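Local atomic coordinates of uncharacterized protein YacP (Bacillus subtilis, PDB entry 5MQ8), a protein that acts as an endoribonuclease, also named Rae1, that takes part in ribosome-dependent decay of messenger RNA. Residues T102-T106 with E107-I111; R118-A121 with R122-L125. All coordinates share one frame; numbering follows the deposited sequence.

Interaction 1 (T102-T106 with E107-I111); sequences TSDYT and EQWAI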
loop_
_atom_site.group_PDB
_atom_site.type_symbol
_atom_site.label_atom_id
_atom_site.label_comp_id
_atom_site.label_asym_id
_atom_site.label_seq_id
_atom_site.Cartn_x
_atom_site.Cartn_y
_atom_site.Cartn_z
ATOM N N THR A 102 -10.720 20.992 -18.181
ATOM C CA THR A 102 -11.542 22.064 -17.598
ATOM C C THR A 102 -12.975 22.046 -18.134
ATOM O O THR A 102 -13.203 21.810 -19.325
ATOM C CB THR A 102 -10.886 23.473 -17.723
ATOM O OG1 THR A 102 -11.582 24.391 -16.879
ATOM C CG2 THR A 102 -10.825 24.007 -19.163
ATOM N N SER A 103 -13.935 22.326 -17.240
ATOM C CA SER A 103 -15.358 22.484 -17.558
ATOM C C SER A 103 -15.772 23.952 -17.328
ATOM O O SER A 103 -16.961 24.265 -17.376
ATOM C CB SER A 103 -16.216 21.546 -16.714
ATOM O OG SER A 103 -16.165 20.242 -17.260
ATOM N N ASP A 104 -14.788 24.848 -17.076
ATOM C CA ASP A 104 -15.049 26.270 -16.842
ATOM C C ASP A 104 -15.292 27.024 -18.139
ATOM O O ASP A 104 -14.535 26.868 -19.090
ATOM C CB ASP A 104 -13.910 26.933 -16.060
ATOM C CG ASP A 104 -14.080 28.441 -15.931
ATOM O OD1 ASP A 104 -14.876 28.880 -15.056
ATOM O OD2 ASP A 104 -13.475 29.180 -16.747
ATOM N N TYR A 105 -16.291 27.926 -18.137
ATOM C CA TYR A 105 -16.594 28.773 -19.290
ATOM C C TYR A 105 -16.633 30.263 -18.907
ATOM O O TYR A 105 -16.951 31.097 -19.749
ATOM C CB TYR A 105 -17.871 28.304 -20.006
ATOM C CG TYR A 105 -17.698 27.006 -20.769
ATOM C CD1 TYR A 105 -17.943 25.778 -20.161
ATOM C CD2 TYR A 105 -17.320 27.007 -22.112
ATOM C CE1 TYR A 105 -17.797 24.579 -20.863
ATOM C CE2 TYR A 105 -17.181 25.815 -22.828
ATOM C CZ TYR A 105 -17.420 24.603 -22.197
ATOM O OH TYR A 105 -17.273 23.426 -22.891
ATOM N N THR A 106 -16.259 30.601 -17.654
ATOM C CA THR A 106 -16.197 31.985 -17.183
ATOM C C THR A 106 -14.959 32.715 -17.707
ATOM O O THR A 106 -14.986 33.938 -17.869
ATOM C CB THR A 106 -16.333 32.102 -15.654
ATOM O OG1 THR A 106 -15.198 31.548 -14.999
ATOM C CG2 THR A 106 -17.631 31.517 -15.118
ATOM N N GLU A 107 -13.871 31.967 -17.962
ATOM C CA GLU A 107 -12.628 32.538 -18.472
ATOM C C GLU A 107 -12.563 32.471 -19.981
ATOM O O GLU A 107 -13.333 31.743 -20.611
ATOM C CB GLU A 107 -11.394 31.873 -17.826
ATOM C CG GLU A 107 -11.271 32.056 -16.318
ATOM C CD GLU A 107 -11.130 33.462 -15.778
ATOM O OE1 GLU A 107 -11.394 33.641 -14.572
ATOM O OE2 GLU A 107 -10.738 34.381 -16.532
ATOM N N GLN A 108 -11.641 33.240 -20.560
ATOM C CA GLN A 108 -11.444 33.320 -22.004
ATOM C C GLN A 108 -11.062 32.010 -22.653
ATOM O O GLN A 108 -11.605 31.691 -23.713
ATOM C CB GLN A 108 -10.415 34.402 -22.365
ATOM C CG GLN A 108 -10.973 35.822 -22.571
ATOM C CD GLN A 108 -12.424 35.940 -23.006
ATOM O OE1 GLN A 108 -13.347 35.921 -22.182
ATOM N NE2 GLN A 108 -12.655 36.055 -24.307
ATOM N N TRP A 109 -10.128 31.244 -22.024
ATOM C CA TRP A 109 -9.616 29.968 -22.546
ATOM C C TRP A 109 -9.143 30.140 -23.997
ATOM O O TRP A 109 -9.516 29.366 -24.875
ATOM C CB TRP A 109 -10.642 28.828 -22.368
ATOM C CG TRP A 109 -10.849 28.476 -20.925
ATOM C CD1 TRP A 109 -11.888 28.858 -20.130
ATOM C CD2 TRP A 109 -9.911 27.801 -20.068
ATOM N NE1 TRP A 109 -11.680 28.435 -18.840
ATOM C CE2 TRP A 109 -10.463 27.798 -18.768
ATOM C CE3 TRP A 109 -8.660 27.181 -20.278
ATOM C CZ2 TRP A 109 -9.797 27.223 -17.674
ATOM C CZ3 TRP A 109 -8.008 26.597 -19.197
ATOM C CH2 TRP A 109 -8.571 26.630 -17.911
ATOM N N ALA A 110 -8.333 31.193 -24.235
ATOM C CA ALA A 110 -7.772 31.560 -25.546
ATOM C C ALA A 110 -6.999 30.421 -26.217
ATOM O O ALA A 110 -6.963 30.361 -27.444
ATOM C CB ALA A 110 -6.887 32.787 -25.408
ATOM N N ILE A 111 -6.439 29.482 -25.413
ATOM C CA ILE A 111 -5.684 28.324 -25.892
ATOM C C ILE A 111 -6.540 27.360 -26.747
ATOM O O ILE A 111 -5.984 26.623 -27.566
ATOM C CB ILE A 111 -4.967 27.607 -24.711
ATOM C CG1 ILE A 111 -3.799 26.724 -25.219
ATOM C CG2 ILE A 111 -5.948 26.840 -23.789
ATOM C CD1 ILE A 111 -3.664 25.420 -24.542
HETATM O O HOH W 1 -14.016 32.918 -12.916
HETATM O O HOH W 2 -13.520 36.053 -19.465
#

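Interaction 2 (R118-A121 with R122-L125); sequences RKSA and RELL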
loop_
_atom_site.group_PDB
_atom_site.type_symbol
_atom_site.label_atom_id
_atom_site.label_comp_id
_atom_site.label_asym_id
_atom_site.label_seq_id
_atom_site.Cartn_x
_atom_site.Cartn_y
_atom_site.Cartn_z
ATOM N N ARG A 118 -10.120 20.351 -25.583
ATOM C CA ARG A 118 -10.787 20.500 -24.304
ATOM C C ARG A 118 -11.299 19.167 -23.802
ATOM O O ARG A 118 -11.992 18.449 -24.526
ATOM C CB ARG A 118 -11.914 21.545 -24.417
ATOM C CG ARG A 118 -12.922 21.513 -23.293
ATOM C CD ARG A 118 -13.889 22.660 -23.371
ATOM N NE ARG A 118 -14.187 23.080 -22.016
ATOM C CZ ARG A 118 -14.103 24.319 -21.560
ATOM N NH1 ARG A 118 -13.841 25.322 -22.386
ATOM N NH2 ARG A 118 -14.342 24.576 -20.289
ATOM N N LYS A 119 -10.959 18.849 -22.547
ATOM C CA LYS A 119 -11.401 17.652 -21.850
ATOM C C LYS A 119 -12.199 18.131 -20.643
ATOM O O LYS A 119 -11.723 18.979 -19.879
ATOM C CB LYS A 119 -10.180 16.799 -21.433
ATOM C CG LYS A 119 -10.535 15.433 -20.888
ATOM C CD LYS A 119 -9.306 14.678 -20.348
ATOM C CE LYS A 119 -8.634 13.780 -21.364
ATOM N NZ LYS A 119 -7.893 14.531 -22.402
ATOM N N SER A 120 -13.428 17.654 -20.502
ATOM C CA SER A 120 -14.263 18.076 -19.382
ATOM C C SER A 120 -13.829 17.439 -18.059
ATOM O O SER A 120 -13.139 16.414 -18.046
ATOM C CB SER A 120 -15.734 17.768 -19.657
ATOM O OG SER A 120 -15.955 16.372 -19.674
ATOM N N ALA A 121 -14.268 18.044 -16.952
ATOM C CA ALA A 121 -14.006 17.569 -15.601
ATOM C C ALA A 121 -14.541 16.143 -15.400
ATOM O O ALA A 121 -13.861 15.316 -14.791
ATOM C CB ALA A 121 -14.636 18.511 -14.594
ATOM N N ARG A 122 -15.749 15.866 -15.946
ATOM C CA ARG A 122 -16.453 14.586 -15.905
ATOM C C ARG A 122 -15.664 13.521 -16.668
ATOM O O ARG A 122 -15.525 12.402 -16.172
ATOM C CB ARG A 122 -17.863 14.756 -16.513
ATOM C CG ARG A 122 -18.880 13.722 -16.030
ATOM C CD ARG A 122 -20.302 13.990 -16.514
ATOM N NE ARG A 122 -20.953 15.089 -15.795
ATOM C CZ ARG A 122 -21.625 14.963 -14.652
ATOM N NH1 ARG A 122 -22.174 16.026 -14.078
ATOM N NH2 ARG A 122 -21.774 13.770 -14.087
ATOM N N GLU A 123 -15.142 13.875 -17.866
ATOM C CA GLU A 123 -14.350 12.983 -18.707
ATOM C C GLU A 123 -13.066 12.589 -18.008
ATOM O O GLU A 123 -12.735 11.401 -18.004
ATOM C CB GLU A 123 -14.009 13.639 -20.048
ATOM C CG GLU A 123 -15.083 13.497 -21.112
ATOM C CD GLU A 123 -15.083 14.578 -22.178
ATOM O OE1 GLU A 123 -13.990 14.968 -22.653
ATOM O OE2 GLU A 123 -16.189 15.030 -22.543
ATOM N N LEU A 124 -12.332 13.573 -17.418
ATOM C CA LEU A 124 -11.088 13.265 -16.718
ATOM C C LEU A 124 -11.366 12.350 -15.530
ATOM O O LEU A 124 -10.667 11.349 -15.375
ATOM C CB LEU A 124 -10.279 14.519 -16.318
ATOM C CG LEU A 124 -8.889 14.251 -15.675
ATOM C CD1 LEU A 124 -7.972 13.453 -16.594
ATOM C CD2 LEU A 124 -8.226 15.539 -15.214
ATOM N N LEU A 125 -12.428 12.645 -14.748
ATOM C CA LEU A 125 -12.845 11.823 -13.604
ATOM C C LEU A 125 -13.111 10.357 -14.014
ATOM O O LEU A 125 -12.613 9.449 -13.352
ATOM C CB LEU A 125 -14.072 12.432 -12.897
ATOM C CG LEU A 125 -14.683 11.632 -11.704
ATOM C CD1 LEU A 125 -13.700 11.514 -10.518
ATOM C CD2 LEU A 125 -15.982 12.264 -11.243
#

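Interaction 1 (T102-T106 with E107-I111)
Trp109 meets Asp104 at the edge of its indole and Thr102 over one face, so two different chemistries fix the same ring. At the edge, NE1 of Trp109 donates to OD2 of Asp104 over 2.9 Å in a nearly straight bond. The acceptor lies almost in the indole plane, and the lone pair used is the anti one, away from OD1. The carboxylate is not coplanar with the indole; their planes stand 59° apart. On the syn side of OD2, slightly out of the carboxylate plane, Glu107 N donates to Asp104 OD2 over 3.1 Å, giving this oxygen two N-H donors. Asp104 reaches both because its CG lies anti to the backbone N (chi1 174°).

The turn carrying these groups follows strand 98-101 of the parallel sheet in this PIN-clan fold, and it opens with an ST turn: Thr102 OG1 accepts from Asp104 N at 3.2 Å. That hydroxyl also bonds to Asp7, on strand 3-7. Thr102 CG2, the other branch, points at the indole from above in a CH-pi contact, 3.6 Å from the centroid of the six-membered ring of Trp109 and only 8° off its normal. OG1 of Thr102 passes closer to the rim, 3.4 Å from Trp109 CZ2.

The second carboxylate oxygen, OD1 of Asp104, receives Thr106 OG1 on its syn lone pair at 2.7 Å, which limits rotation of the carboxylate. One water donates to both Thr106 OG1 and Glu107 OE1; another spans Thr106 O and Gln108 OE1 on the exposed side of the turn.

Interaction 2 (R118-A121 with R122-L125)
Ala121 O is gripped by two N-H groups: Leu125 N donates to it over 3.0 Å within the helix, and the indole NE1 of Trp15, beyond these segments, supplies the other. One residue earlier, Ser120 O accepts from Leu124 N at 3.0 Å, so the first turn of helix 121-145 already has regular i to i+4 bonding.

Ser120 sits at the N-cap and joins strand 117-119 to that helix. Its OG, turned between the backbone N and the carbonyl carbon (chi1 68°), faces the opening turn and accepts from Glu123 N at 3.2 Å. Glu123 answers in the reverse sense. Its CG lies beside its own backbone N (chi1 -85°) and the chain is extended beyond it, which carries the carboxylate back along the turn. There Glu123 OE1 receives Ser120 N in a weak bond of 3.5 Å. The two reciprocal bonds make a capping box. The Glu123 chain passes close over the serine hydroxyl, with CG 3.3 Å from Ser120 OG.

Lys119 approaches from the strand side. The aliphatic part of its chain passes Leu124 at about a right angle, CD lying 4.1 Å from Leu124 CB. Leu124 itself turns into the core, against Leu4 and Val6 of strand 3-7 and Met37 and Tyr40 of helix 23-44. The ammonium forms no salt bridge with the capping carboxylate, since Lys119 NZ stays 6.1 Å from Glu123 OE1.

With its carboxylate folded back beside the amino end of the helix, Glu123 would probably gain from the positive end of the helix dipole, an effect that should favour its ionised form.

In the fold
Interactions 1 and 2 follow one another along the chain, their centres about 13 Å apart, and meet directly where adjacent strands 98-101 and 117-119 end. Thr102 N lies 2.8 Å from Lys119 O in a backbone bond that continues the parallel pairing. Beyond it, Arg118 reaches over the turn: its NH2 is 2.6 Å from Asp104 O, and its guanidinium makes a cation-pi contact with Tyr105. Ser103 OG bonds to Ala121 N, tying the turn of 102-106 to the start of the helix. Asp7 and Asp81, which bond to Thr102 and Trp109, place interaction 1 beside acidic residues, consistent with the acidic active-site region of PIN-clan nucleases.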